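Local coordinates for protein epoxide hydrolase (PDB 3G02) that probably hydrolyses epoxides to vicinal diols, as an enantioselective, laboratory-evolved variant of a fungal alpha/beta-hydrolase-fold epoxide hydrolase, at residues A[55-60]-A[274-279]; A[71-76]-A[291-296]; A[79-84]-A[124-129]. The protein carries 9 engineered substitutions. All blocks are in the same frame, centred on the assembly; numbering follows the deposited sequence.

Contact 1: residues A[55-60]-A[274-279]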
loop_
_atom_site.group_PDB
_atom_site.type_symbol
_atom_site.label_atom_id
_atom_site.label_comp_id
_atom_site.label_asym_id
_atom_site.label_seq_id
_atom_site.Cartn_x
_atom_site.Cartn_y
_atom_site.Cartn_z
ATOM N N PHE A 55 -4.978 -0.878 13.052
ATOM C CA PHE A 55 -4.053 -0.227 12.125
ATOM C C PHE A 55 -3.139 -1.222 11.406
ATOM O O PHE A 55 -2.190 -0.823 10.734
ATOM C CB PHE A 55 -3.217 0.831 12.850
ATOM C CG PHE A 55 -4.035 1.934 13.477
ATOM C CD1 PHE A 55 -4.863 2.740 12.693
ATOM C CD2 PHE A 55 -3.970 2.174 14.848
ATOM C CE1 PHE A 55 -5.615 3.758 13.264
ATOM C CE2 PHE A 55 -4.711 3.202 15.433
ATOM C CZ PHE A 55 -5.535 3.994 14.641
ATOM N N GLY A 56 -3.441 -2.510 11.539
ATOM C CA GLY A 56 -2.644 -3.555 10.912
ATOM C C GLY A 56 -1.851 -4.330 11.947
ATOM O O GLY A 56 -2.154 -4.266 13.144
ATOM N N ILE A 57 -0.830 -5.051 11.491
ATOM C CA ILE A 57 -0.100 -5.975 12.360
ATOM C C ILE A 57 0.576 -5.258 13.528
ATOM O O ILE A 57 1.102 -4.158 13.384
ATOM C CB ILE A 57 0.947 -6.805 11.590
ATOM C CG1 ILE A 57 1.942 -5.885 10.871
ATOM C CG2 ILE A 57 0.262 -7.750 10.596
ATOM C CD1 ILE A 57 3.362 -6.321 11.004
ATOM N N THR A 58 0.555 -5.896 14.691
ATOM C CA THR A 58 1.158 -5.308 15.879
ATOM C C THR A 58 2.650 -5.599 15.941
ATOM O O THR A 58 3.139 -6.552 15.325
ATOM C CB THR A 58 0.509 -5.853 17.167
ATOM O OG1 THR A 58 0.764 -7.259 17.269
ATOM C CG2 THR A 58 -0.999 -5.599 17.179
ATOM N N SER A 59 3.368 -4.778 16.701
ATOM C CA SER A 59 4.780 -5.023 16.966
ATOM C C SER A 59 4.996 -6.385 17.620
ATOM O O SER A 59 5.904 -7.115 17.233
ATOM C CB SER A 59 5.356 -3.918 17.851
ATOM O OG SER A 59 5.544 -2.734 17.093
ATOM N N GLU A 60 4.155 -6.719 18.595
ATOM C CA GLU A 60 4.258 -7.997 19.298
ATOM C C GLU A 60 4.157 -9.177 18.337
ATOM O O GLU A 60 4.979 -10.088 18.373
ATOM C CB GLU A 60 3.177 -8.104 20.368
ATOM C CG GLU A 60 3.314 -9.326 21.265
ATOM C CD GLU A 60 2.202 -9.451 22.295
ATOM O OE1 GLU A 60 1.329 -8.555 22.381
ATOM O OE2 GLU A 60 2.201 -10.463 23.028
ATOM N N LEU A 274 7.160 -8.976 3.310
ATOM C CA LEU A 274 6.139 -9.859 2.777
ATOM C C LEU A 274 5.235 -10.411 3.891
ATOM O O LEU A 274 4.008 -10.446 3.753
ATOM C CB LEU A 274 6.790 -10.988 1.977
ATOM C CG LEU A 274 5.837 -11.899 1.204
ATOM C CD1 LEU A 274 5.215 -11.191 0.016
ATOM C CD2 LEU A 274 6.597 -13.135 0.757
ATOM N N LEU A 275 5.846 -10.841 4.994
ATOM C CA LEU A 275 5.091 -11.387 6.122
ATOM C C LEU A 275 4.109 -10.369 6.705
ATOM O O LEU A 275 2.973 -10.717 7.027
ATOM C CB LEU A 275 6.037 -11.898 7.218
ATOM C CG LEU A 275 5.425 -12.404 8.533
ATOM C CD1 LEU A 275 4.561 -13.641 8.335
ATOM C CD2 LEU A 275 6.527 -12.700 9.540
ATOM N N ALA A 276 4.544 -9.123 6.842
ATOM C CA ALA A 276 3.674 -8.084 7.390
ATOM C C ALA A 276 2.467 -7.823 6.484
ATOM O O ALA A 276 1.323 -7.786 6.948
ATOM C CB ALA A 276 4.452 -6.800 7.637
ATOM N N TRP A 277 2.733 -7.654 5.189
ATOM C CA TRP A 277 1.686 -7.314 4.227
ATOM C C TRP A 277 0.673 -8.443 4.064
ATOM O O TRP A 277 -0.542 -8.210 4.091
ATOM C CB TRP A 277 2.337 -6.996 2.890
ATOM C CG TRP A 277 1.438 -6.446 1.809
ATOM C CD1 TRP A 277 0.771 -7.159 0.850
ATOM C CD2 TRP A 277 1.163 -5.061 1.543
ATOM N NE1 TRP A 277 0.096 -6.304 0.005
ATOM C CE2 TRP A 277 0.319 -5.014 0.407
ATOM C CE3 TRP A 277 1.548 -3.859 2.150
ATOM C CZ2 TRP A 277 -0.147 -3.809 -0.131
ATOM C CZ3 TRP A 277 1.078 -2.659 1.619
ATOM C CH2 TRP A 277 0.234 -2.646 0.493
ATOM N N ILE A 278 1.175 -9.662 3.877
ATOM C CA ILE A 278 0.311 -10.822 3.662
ATOM C C ILE A 278 -0.246 -11.351 4.986
ATOM O O ILE A 278 -1.426 -11.713 5.072
ATOM C CB ILE A 278 1.043 -11.923 2.858
ATOM C CG1 ILE A 278 1.275 -11.428 1.427
ATOM C CG2 ILE A 278 0.257 -13.233 2.878
ATOM C CD1 ILE A 278 1.927 -12.429 0.496
ATOM N N GLY A 279 0.600 -11.384 6.014
ATOM C CA GLY A 279 0.182 -11.846 7.334
ATOM C C GLY A 279 -0.994 -11.065 7.881
ATOM O O GLY A 279 -1.874 -11.635 8.519
#
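Ile-57 places CG1 between its own backbone N and carbonyl carbon (chi1 57°), and this turns the ethyl arm toward Ala-276. The second torsion, chi2 136°, lies away from the staggered values and carries CD1 on to the helix 274-279. There Ile-57 CD1 meets the methyl CB of Ala-276 at 3.6 Å, methyl against methyl. Ile-57 CD1 also lies 4.0 Å from Ala-276 CA. The other branch, Ile-57 CG2, sits beside the backbone N of its residue and faces main chain instead: it lies 3.8 Å from Ala-276 O and, more loosely, 4.5 Å from Gly-279 C. CD1 thus covers the methyl of Ala-276 and CG2 its carbonyl, with Gly-279 at the margin. Ala-276 and Gly-279 are small, so the isoleucine can come close to the helix backbone. No hydrogen bond crosses between the segments, and the touching residues are buried.

Thr-58 follows at once as the N-cap of helix 59-71, its OG1 accepting from Trp-61 N. The backbone N and O of Ile-57 bond to Thr-262 OG1 and Ser-261 OG of the second subunit. Val-266 of that subunit packs on Ala-276. The residue preceding the N-cap thus packs on helix 271-284 at the dimer interface. That helix belongs to the insertion between core strands 209-214 and 340-345, the lid of alpha/beta-hydrolase-fold epoxide hydrolases.

Contact 2: residues A[71-76]-A[291-296]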
loop_
_atom_site.group_PDB
_atom_site.type_symbol
_atom_site.label_atom_id
_atom_site.label_comp_id
_atom_site.label_asym_id
_atom_site.label_seq_id
_atom_site.Cartn_x
_atom_site.Cartn_y
_atom_site.Cartn_z
ATOM N N SER A 71 13.718 -19.626 14.611
ATOM C CA SER A 71 14.086 -20.639 15.609
ATOM C C SER A 71 13.194 -21.885 15.653
ATOM O O SER A 71 13.582 -22.907 16.229
ATOM C CB SER A 71 14.143 -20.000 17.003
ATOM O OG SER A 71 15.067 -18.929 17.038
ATOM N N GLU A 72 12.007 -21.804 15.058
ATOM C CA GLU A 72 11.058 -22.922 15.069
ATOM C C GLU A 72 10.705 -23.478 13.687
ATOM O O GLU A 72 10.547 -24.690 13.525
ATOM C CB GLU A 72 9.784 -22.537 15.837
ATOM C CG GLU A 72 10.004 -22.298 17.334
ATOM C CD GLU A 72 8.781 -21.744 18.055
ATOM O OE1 GLU A 72 8.953 -21.204 19.169
ATOM O OE2 GLU A 72 7.651 -21.842 17.525
ATOM N N PHE A 73 10.593 -22.598 12.696
ATOM C CA PHE A 73 10.090 -22.991 11.379
ATOM C C PHE A 73 11.020 -23.912 10.592
ATOM O O PHE A 73 12.217 -23.654 10.474
ATOM C CB PHE A 73 9.742 -21.752 10.543
ATOM C CG PHE A 73 9.128 -22.077 9.207
ATOM C CD1 PHE A 73 7.799 -22.483 9.117
ATOM C CD2 PHE A 73 9.880 -21.986 8.043
ATOM C CE1 PHE A 73 7.226 -22.790 7.881
ATOM C CE2 PHE A 73 9.316 -22.290 6.802
ATOM C CZ PHE A 73 7.985 -22.694 6.724
ATOM N N ASP A 74 10.443 -24.978 10.042
ATOM C CA ASP A 74 11.164 -25.886 9.157
ATOM C C ASP A 74 10.344 -26.095 7.883
ATOM O O ASP A 74 9.216 -26.590 7.923
ATOM C CB ASP A 74 11.452 -27.218 9.865
ATOM C CG ASP A 74 12.328 -28.168 9.037
ATOM O OD1 ASP A 74 12.804 -27.800 7.936
ATOM O OD2 ASP A 74 12.537 -29.307 9.510
ATOM N N TRP A 75 10.927 -25.706 6.754
ATOM C CA TRP A 75 10.284 -25.845 5.453
ATOM C C TRP A 75 10.034 -27.304 5.051
ATOM O O TRP A 75 9.024 -27.611 4.415
ATOM C CB TRP A 75 11.131 -25.143 4.385
ATOM C CG TRP A 75 10.634 -25.344 2.989
ATOM C CD1 TRP A 75 11.144 -26.201 2.056
ATOM C CD2 TRP A 75 9.517 -24.692 2.370
ATOM N NE1 TRP A 75 10.421 -26.118 0.893
ATOM C CE2 TRP A 75 9.417 -25.198 1.054
ATOM C CE3 TRP A 75 8.597 -23.721 2.795
ATOM C CZ2 TRP A 75 8.431 -24.768 0.159
ATOM C CZ3 TRP A 75 7.620 -23.295 1.905
ATOM C CH2 TRP A 75 7.541 -23.823 0.601
ATOM N N ARG A 76 10.954 -28.195 5.420
ATOM C CA ARG A 76 10.936 -29.568 4.894
ATOM C C ARG A 76 9.665 -30.394 5.167
ATOM O O ARG A 76 9.154 -31.027 4.241
ATOM C CB ARG A 76 12.200 -30.344 5.298
ATOM C CG ARG A 76 13.501 -29.788 4.728
ATOM C CD ARG A 76 13.546 -29.840 3.204
ATOM N NE ARG A 76 14.800 -29.287 2.698
ATOM C CZ ARG A 76 14.948 -28.698 1.515
ATOM N NH1 ARG A 76 13.916 -28.558 0.694
ATOM N NH2 ARG A 76 16.136 -28.227 1.157
ATOM N N PRO A 291 -3.272 -21.332 12.689
ATOM C CA PRO A 291 -2.004 -21.541 13.373
ATOM C C PRO A 291 -0.926 -20.641 12.771
ATOM O O PRO A 291 -0.895 -20.434 11.556
ATOM C CB PRO A 291 -1.685 -23.012 13.079
ATOM C CG PRO A 291 -3.007 -23.638 12.763
ATOM C CD PRO A 291 -3.778 -22.566 12.061
ATOM N N SER A 292 -0.054 -20.106 13.617
ATOM C CA SER A 292 1.049 -19.281 13.141
ATOM C C SER A 292 1.912 -20.027 12.121
ATOM O O SER A 292 2.391 -19.432 11.155
ATOM C CB SER A 292 1.877 -18.771 14.315
ATOM O OG SER A 292 1.112 -17.854 15.081
ATOM N N GLU A 293 2.081 -21.334 12.329
ATOM C CA GLU A 293 2.788 -22.206 11.382
ATOM C C GLU A 293 2.203 -22.133 9.964
ATOM O O GLU A 293 2.946 -22.105 8.981
ATOM C CB GLU A 293 2.790 -23.655 11.901
ATOM C CG GLU A 293 3.208 -24.740 10.898
ATOM C CD GLU A 293 4.696 -24.754 10.570
ATOM O OE1 GLU A 293 5.509 -24.201 11.343
ATOM O OE2 GLU A 293 5.053 -25.339 9.524
ATOM N N THR A 294 0.877 -22.095 9.862
ATOM C CA THR A 294 0.209 -21.995 8.565
ATOM C C THR A 294 0.586 -20.689 7.859
ATOM O O THR A 294 0.907 -20.693 6.670
ATOM C CB THR A 294 -1.318 -22.114 8.710
ATOM O OG1 THR A 294 -1.630 -23.379 9.309
ATOM C CG2 THR A 294 -2.014 -22.001 7.352
ATOM N N ILE A 295 0.574 -19.583 8.600
ATOM C CA ILE A 295 0.954 -18.291 8.033
ATOM C C ILE A 295 2.406 -18.305 7.544
ATOM O O ILE A 295 2.690 -17.854 6.434
ATOM C CB ILE A 295 0.687 -17.120 9.016
ATOM C CG1 ILE A 295 -0.810 -17.058 9.359
ATOM C CG2 ILE A 295 1.181 -15.791 8.430
ATOM C CD1 ILE A 295 -1.211 -15.925 10.300
ATOM N N LEU A 296 3.315 -18.855 8.351
ATOM C CA LEU A 296 4.716 -18.953 7.938
ATOM C C LEU A 296 4.904 -19.839 6.703
ATOM O O LEU A 296 5.709 -19.515 5.835
ATOM C CB LEU A 296 5.615 -19.423 9.091
ATOM C CG LEU A 296 5.773 -18.440 10.258
ATOM C CD1 LEU A 296 6.678 -19.033 11.335
ATOM C CD2 LEU A 296 6.318 -17.088 9.796
HETATM O O HOH W 1 7.844 -25.568 11.108
HETATM O O HOH W 2 6.760 -27.283 8.210
#
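Phe-73 reaches from its loop toward the helix that begins at Ser-292, and its ring meets Glu-293 and Leu-296. Its CG stands anti to the backbone N (chi1 -176°), which swings the ring toward that helix. Phe-73 CB comes first, 4.2 Å from Leu-296 CD1. Next along the ring, Phe-73 CD1 is 3.8 Å from Leu-296 CB, which approaches the ring obliquely, and 3.6 Å from Glu-293 OE1. Phe-73 CE1 follows, with Glu-293 OE2 at 3.7 Å. At the tip, Phe-73 CZ approaches Leu-296 O at 4.0 Å. Glu-293 OE1 lies at the ring edge, near its plane, and ring and carboxylate planes are 26° apart. The carboxylate thus faces ring C-H groups, whose slight positive charge probably suits it.

The Glu-293 chain bends at chi2 (72°) and brings both oxygens to waters. One water donates to OE1 and accepts from Asp-74 N; another donates to OE2 and to Asp-74 O. These bridges tie the carboxylate to the main chain beside Phe-73. Asp-74 also caps helix 75-82, accepting from Arg-76 N.

The ring of Trp-69 meets Phe-73 edge to face, and Leu-296 packs on Met-65 and Trp-69. Leu-275 of helix 271-284 also touches Leu-296. The contact therefore joins the link between helices 59-71 and 75-82 to the start of helix 292-304.

Contact 3: residues A[79-84]-A[124-129]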
loop_
_atom_site.group_PDB
_atom_site.type_symbol
_atom_site.label_atom_id
_atom_site.label_comp_id
_atom_site.label_asym_id
_atom_site.label_seq_id
_atom_site.Cartn_x
_atom_site.Cartn_y
_atom_site.Cartn_z
ATOM N N GLU A 79 7.074 -28.997 2.866
ATOM C CA GLU A 79 7.411 -29.442 1.518
ATOM C C GLU A 79 6.988 -30.896 1.300
ATOM O O GLU A 79 6.444 -31.236 0.249
ATOM C CB GLU A 79 8.907 -29.280 1.274
ATOM C CG GLU A 79 9.363 -29.571 -0.134
ATOM C CD GLU A 79 10.842 -29.314 -0.300
ATOM O OE1 GLU A 79 11.645 -30.096 0.256
ATOM O OE2 GLU A 79 11.201 -28.324 -0.967
ATOM N N ALA A 80 7.219 -31.743 2.302
ATOM C CA ALA A 80 6.792 -33.140 2.231
ATOM C C ALA A 80 5.275 -33.260 2.101
ATOM O O ALA A 80 4.775 -34.108 1.353
ATOM C CB ALA A 80 7.293 -33.916 3.436
ATOM N N ARG A 81 4.550 -32.401 2.815
ATOM C CA ARG A 81 3.093 -32.347 2.699
ATOM C C ARG A 81 2.665 -31.911 1.294
ATOM O O ARG A 81 1.739 -32.482 0.720
ATOM C CB ARG A 81 2.490 -31.422 3.760
ATOM C CG ARG A 81 0.968 -31.438 3.804
ATOM C CD ARG A 81 0.437 -30.834 5.096
ATOM N NE ARG A 81 0.543 -29.375 5.127
ATOM C CZ ARG A 81 -0.351 -28.537 4.603
ATOM N NH1 ARG A 81 -1.431 -29.000 3.985
ATOM N NH2 ARG A 81 -0.162 -27.228 4.693
ATOM N N LEU A 82 3.345 -30.910 0.741
ATOM C CA LEU A 82 3.091 -30.493 -0.641
ATOM C C LEU A 82 3.214 -31.680 -1.597
ATOM O O LEU A 82 2.354 -31.899 -2.455
ATOM C CB LEU A 82 4.047 -29.369 -1.060
ATOM C CG LEU A 82 3.937 -28.023 -0.333
ATOM C CD1 LEU A 82 4.861 -27.005 -0.972
ATOM C CD2 LEU A 82 2.513 -27.524 -0.359
ATOM N N ASN A 83 4.278 -32.457 -1.407
ATOM C CA ASN A 83 4.598 -33.583 -2.278
ATOM C C ASN A 83 3.794 -34.854 -1.993
ATOM O O ASN A 83 3.985 -35.873 -2.663
ATOM C CB ASN A 83 6.102 -33.859 -2.224
ATOM C CG ASN A 83 6.921 -32.747 -2.859
ATOM O OD1 ASN A 83 6.469 -32.087 -3.797
ATOM N ND2 ASN A 83 8.130 -32.539 -2.352
ATOM N N SER A 84 2.883 -34.778 -1.022
ATOM C CA SER A 84 2.028 -35.914 -0.668
ATOM C C SER A 84 0.862 -36.124 -1.635
ATOM O O SER A 84 0.215 -37.171 -1.603
ATOM C CB SER A 84 1.514 -35.789 0.774
ATOM O OG SER A 84 0.593 -34.722 0.917
ATOM N N GLU A 124 -4.223 -24.172 -0.590
ATOM C CA GLU A 124 -5.471 -23.931 0.126
ATOM C C GLU A 124 -6.485 -25.057 -0.029
ATOM O O GLU A 124 -7.368 -25.218 0.817
ATOM C CB GLU A 124 -6.101 -22.626 -0.330
ATOM C CG GLU A 124 -5.327 -21.412 0.086
ATOM C CD GLU A 124 -6.007 -20.133 -0.337
ATOM O OE1 GLU A 124 -6.489 -20.063 -1.486
ATOM O OE2 GLU A 124 -6.054 -19.195 0.481
ATOM N N PHE A 125 -6.375 -25.817 -1.115
ATOM C CA PHE A 125 -7.310 -26.903 -1.374
ATOM C C PHE A 125 -6.846 -28.261 -0.868
ATOM O O PHE A 125 -7.564 -29.249 -1.014
ATOM C CB PHE A 125 -7.666 -26.957 -2.867
ATOM C CG PHE A 125 -8.508 -25.801 -3.319
ATOM C CD1 PHE A 125 -9.872 -25.776 -3.046
ATOM C CD2 PHE A 125 -7.938 -24.722 -3.996
ATOM C CE1 PHE A 125 -10.663 -24.701 -3.444
ATOM C CE2 PHE A 125 -8.719 -23.646 -4.400
ATOM C CZ PHE A 125 -10.084 -23.634 -4.126
ATOM N N TYR A 126 -5.658 -28.309 -0.266
ATOM C CA TYR A 126 -5.121 -29.571 0.250
ATOM C C TYR A 126 -6.006 -30.236 1.318
ATOM O O TYR A 126 -6.232 -31.440 1.236
ATOM C CB TYR A 126 -3.667 -29.421 0.715
ATOM C CG TYR A 126 -2.648 -29.742 -0.368
ATOM C CD1 TYR A 126 -2.868 -29.374 -1.703
ATOM C CD2 TYR A 126 -1.459 -30.401 -0.056
ATOM C CE1 TYR A 126 -1.936 -29.669 -2.695
ATOM C CE2 TYR A 126 -0.521 -30.692 -1.042
ATOM C CZ TYR A 126 -0.769 -30.329 -2.354
ATOM O OH TYR A 126 0.161 -30.621 -3.326
ATOM N N PRO A 127 -6.510 -29.472 2.315
ATOM C CA PRO A 127 -7.463 -30.107 3.235
ATOM C C PRO A 127 -8.645 -30.791 2.540
ATOM O O PRO A 127 -9.022 -31.899 2.935
ATOM C CB PRO A 127 -7.923 -28.937 4.113
ATOM C CG PRO A 127 -6.713 -28.060 4.164
ATOM C CD PRO A 127 -6.222 -28.083 2.732
ATOM N N ILE A 128 -9.202 -30.160 1.507
ATOM C CA ILE A 128 -10.301 -30.765 0.746
ATOM C C ILE A 128 -9.843 -31.998 -0.046
ATOM O O ILE A 128 -10.525 -33.027 -0.052
ATOM C CB ILE A 128 -11.022 -29.726 -0.152
ATOM C CG1 ILE A 128 -11.881 -28.802 0.721
ATOM C CG2 ILE A 128 -11.862 -30.418 -1.239
ATOM C CD1 ILE A 128 -12.526 -27.645 -0.012
ATOM N N LEU A 129 -8.690 -31.903 -0.702
ATOM C CA LEU A 129 -8.125 -33.065 -1.392
ATOM C C LEU A 129 -7.918 -34.241 -0.438
ATOM O O LEU A 129 -8.197 -35.393 -0.793
ATOM C CB LEU A 129 -6.815 -32.708 -2.108
ATOM C CG LEU A 129 -6.892 -31.701 -3.263
ATOM C CD1 LEU A 129 -5.527 -31.580 -3.920
ATOM C CD2 LEU A 129 -7.957 -32.081 -4.287
#
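The C-terminal end of helix 75-82 faces the start of helix 126-135, with Leu-82 and Tyr-126 closest at 8.3 Å between CA atoms. The phenol of Tyr-126 spans this gap. Tyr-126 OH donates to Leu-82 O at 2.7 Å, meeting a lone pair in the carbonyl plane at a C=O...donor angle of 135°. Arg-81 O also lies at the edge of the ring, near its plane, 3.4 Å from Tyr-126 CE2. Arg-81 O accepts from both Ser-84 N and Ser-84 OG.

Arg-81 bends at chi3 (75°), and its NH1 comes within 4.0 Å of Tyr-126 CB. Guanidinium and ring planes stand 86° apart, so the two groups do not stack. Leu-82 CD2 touches Tyr-126 CE2 only loosely, at 4.4 Å. Phe-85 meets the Tyr-126 ring, and Val-123 packs on Leu-82.

The one hydrogen bond of the contact goes to a backbone oxygen. Carbonyls at a helix C-terminus lack the usual partners of the next turn. Here the buried tyrosine hydroxyl serves one of them, and Ser-84 serves the other. The bond fixes where the phenol ends and pins helix 126-135 to the last turn of helix 75-82.

Contacts 1 and 2 set the residues just before helices 59-71 and 75-82 against the consecutive helices 271-284 and 292-304. They meet through Leu-275, which packs on Ile-295 and Leu-296. Contact 3 shares helix 75-82 with contact 2 but turns to helix 126-135 of the alpha/beta-hydrolase core. Contact 1 is wholly buried and apolar, and lies beside the second subunit. Contacts 2 and 3 each comprise two buried touching residues and one exposed one, and no other chain touches them. Contact 2 combines phenylalanine-leucine packing with water bridges to a glutamate. Contact 3 relies on a direct hydrogen bond to a helix end.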